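Local structure of putative ribose operon repressor (Burkholderia thailandensis, 3EGC) at residues H125-A130 / R186-L191. The protein is a putative LacI-family transcriptional repressor that probably binds operator DNA and, as in its relatives, may respond to a small sugar-like ligand. Sequence-based numbering, arbitrary orientation.
Sequences HTRIGA and RPTALL
Gly129 and Leu190 pair at the centre of two neighbouring parallel strands, 128-131 and 189-192, in the sheet of one lobe of the periplasmic-binding-protein fold. Gly129 N donates to Ala189 O at 2.8 Å, almost straight at 175°. Gly129 O then receives Leu191 N at 2.7 Å. The N-H and the C=O of Gly129 thus both turn to the strand 189-192. This part is tightly packed. Leu190 CD1 lies 3.7 Å from Gly129 CA, where the glycine has no side chain, and the Pro187 ring sits beside it. Ile128, Ala130, Ala189 and Leu191 share the other face, under helices 109-122 and 138-153.

At the start of the strands the contact turns polar. Thr188 N donates to Arg127 O. His125 ND1 and Thr188 OG1 are hydrogen-bonded at 2.8 Å, near the plane of the ring. Ala189 CB stands over the centre of one ring face, 3.6 Å from the ring centroid of His125, a CH-pi contact. With chi1 at -68°, the ring lies anti to its own carbonyl carbon and leans onto the second segment. His125 NE2 is bonded to Glu217, so both ring nitrogens are held and the ring's rotation is fixed. A water accepts from the backbone N-H groups of Thr126 and Arg127 and is bonded to Thr188 OG1.

The looser, solvent side belongs to Arg127. Its bent chain brings NH2 to Arg186 O at 2.8 Å, with the oxygen tilted out of the guanidinium plane. Thr188 CG2 lies over one guanidinium face toward its rim, 3.9 Å from Arg127 NH1. For His125, a neutral ring protonated on NE2 and a charged ring both fit. The Glu217 carboxylate may stabilise the charged form, but the bond to Thr188 does not tell which is present.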
# COMPACT_ATOMS: atom_id res chain seq x y z
N HIS A 125 -13.74 9.86 -27.88
CA HIS A 125 -12.84 10.97 -27.49
C HIS A 125 -11.87 11.31 -28.60
O HIS A 125 -11.30 10.41 -29.20
CB HIS A 125 -12.07 10.69 -26.18
CG HIS A 125 -12.95 10.64 -24.97
ND1 HIS A 125 -13.43 11.78 -24.35
CD2 HIS A 125 -13.42 9.59 -24.26
CE1 HIS A 125 -14.18 11.42 -23.32
NE2 HIS A 125 -14.17 10.09 -23.23
N THR A 126 -11.68 12.60 -28.87
CA THR A 126 -10.69 13.01 -29.86
C THR A 126 -9.65 13.98 -29.25
O THR A 126 -8.52 14.04 -29.67
CB THR A 126 -11.37 13.67 -31.09
OG1 THR A 126 -12.12 14.84 -30.66
CG2 THR A 126 -12.27 12.67 -31.81
N ARG A 127 -10.07 14.74 -28.26
CA ARG A 127 -9.16 15.59 -27.49
C ARG A 127 -8.67 14.77 -26.30
O ARG A 127 -9.27 14.78 -25.22
CB ARG A 127 -9.86 16.86 -27.03
CG ARG A 127 -10.05 17.92 -28.18
CD ARG A 127 -10.79 19.17 -27.66
NE ARG A 127 -12.26 19.00 -27.68
CZ ARG A 127 -13.10 19.53 -26.79
NH1 ARG A 127 -14.42 19.30 -26.90
NH2 ARG A 127 -12.63 20.27 -25.80
N ILE A 128 -7.57 14.04 -26.50
CA ILE A 128 -7.10 13.18 -25.46
C ILE A 128 -5.71 13.57 -24.96
O ILE A 128 -4.81 13.73 -25.76
CB ILE A 128 -7.13 11.70 -25.90
CG1 ILE A 128 -8.57 11.32 -26.29
CG2 ILE A 128 -6.60 10.82 -24.80
CD1 ILE A 128 -8.70 9.92 -26.82
N GLY A 129 -5.54 13.67 -23.65
CA GLY A 129 -4.25 14.01 -23.10
C GLY A 129 -3.67 12.90 -22.20
O GLY A 129 -4.29 11.86 -21.96
N ALA A 130 -2.48 13.15 -21.71
CA ALA A 130 -1.78 12.22 -20.89
C ALA A 130 -1.02 12.95 -19.75
O ALA A 130 -0.32 13.89 -20.00
CB ALA A 130 -0.78 11.39 -21.75
N ARG A 186 -8.95 22.15 -24.17
CA ARG A 186 -8.66 21.08 -23.22
C ARG A 186 -9.22 19.73 -23.68
O ARG A 186 -10.25 19.68 -24.36
CB ARG A 186 -9.17 21.40 -21.81
CG ARG A 186 -10.66 21.36 -21.63
CD ARG A 186 -11.04 20.93 -20.20
NE ARG A 186 -12.49 20.94 -19.98
CZ ARG A 186 -13.31 19.97 -20.32
NH1 ARG A 186 -12.86 18.87 -20.88
NH2 ARG A 186 -14.60 20.08 -20.07
N PRO A 187 -8.52 18.64 -23.30
CA PRO A 187 -8.96 17.27 -23.57
C PRO A 187 -10.25 16.93 -22.82
O PRO A 187 -10.60 17.60 -21.84
CB PRO A 187 -7.79 16.38 -23.06
CG PRO A 187 -6.74 17.29 -22.49
CD PRO A 187 -7.22 18.73 -22.60
N THR A 188 -10.95 15.90 -23.31
CA THR A 188 -12.15 15.39 -22.67
C THR A 188 -11.77 14.09 -21.98
O THR A 188 -12.54 13.53 -21.23
CB THR A 188 -13.27 15.11 -23.73
OG1 THR A 188 -12.72 14.41 -24.84
CG2 THR A 188 -13.84 16.46 -24.28
N ALA A 189 -10.58 13.60 -22.27
CA ALA A 189 -10.08 12.41 -21.62
C ALA A 189 -8.56 12.50 -21.37
O ALA A 189 -7.84 13.26 -22.03
CB ALA A 189 -10.42 11.21 -22.42
N LEU A 190 -8.10 11.75 -20.37
CA LEU A 190 -6.72 11.72 -19.97
C LEU A 190 -6.33 10.27 -19.79
O LEU A 190 -7.14 9.46 -19.28
CB LEU A 190 -6.56 12.46 -18.62
CG LEU A 190 -6.12 13.94 -18.50
CD1 LEU A 190 -5.99 14.71 -19.87
CD2 LEU A 190 -6.87 14.71 -17.41
N LEU A 191 -5.11 9.94 -20.22
CA LEU A 191 -4.44 8.79 -19.72
C LEU A 191 -3.63 9.26 -18.49
O LEU A 191 -2.87 10.26 -18.59
CB LEU A 191 -3.48 8.23 -20.76
CG LEU A 191 -2.51 7.10 -20.39
CD1 LEU A 191 -3.19 5.76 -19.99
CD2 LEU A 191 -1.43 6.85 -21.49
O HOH W 1 -12.51 14.65 -27.58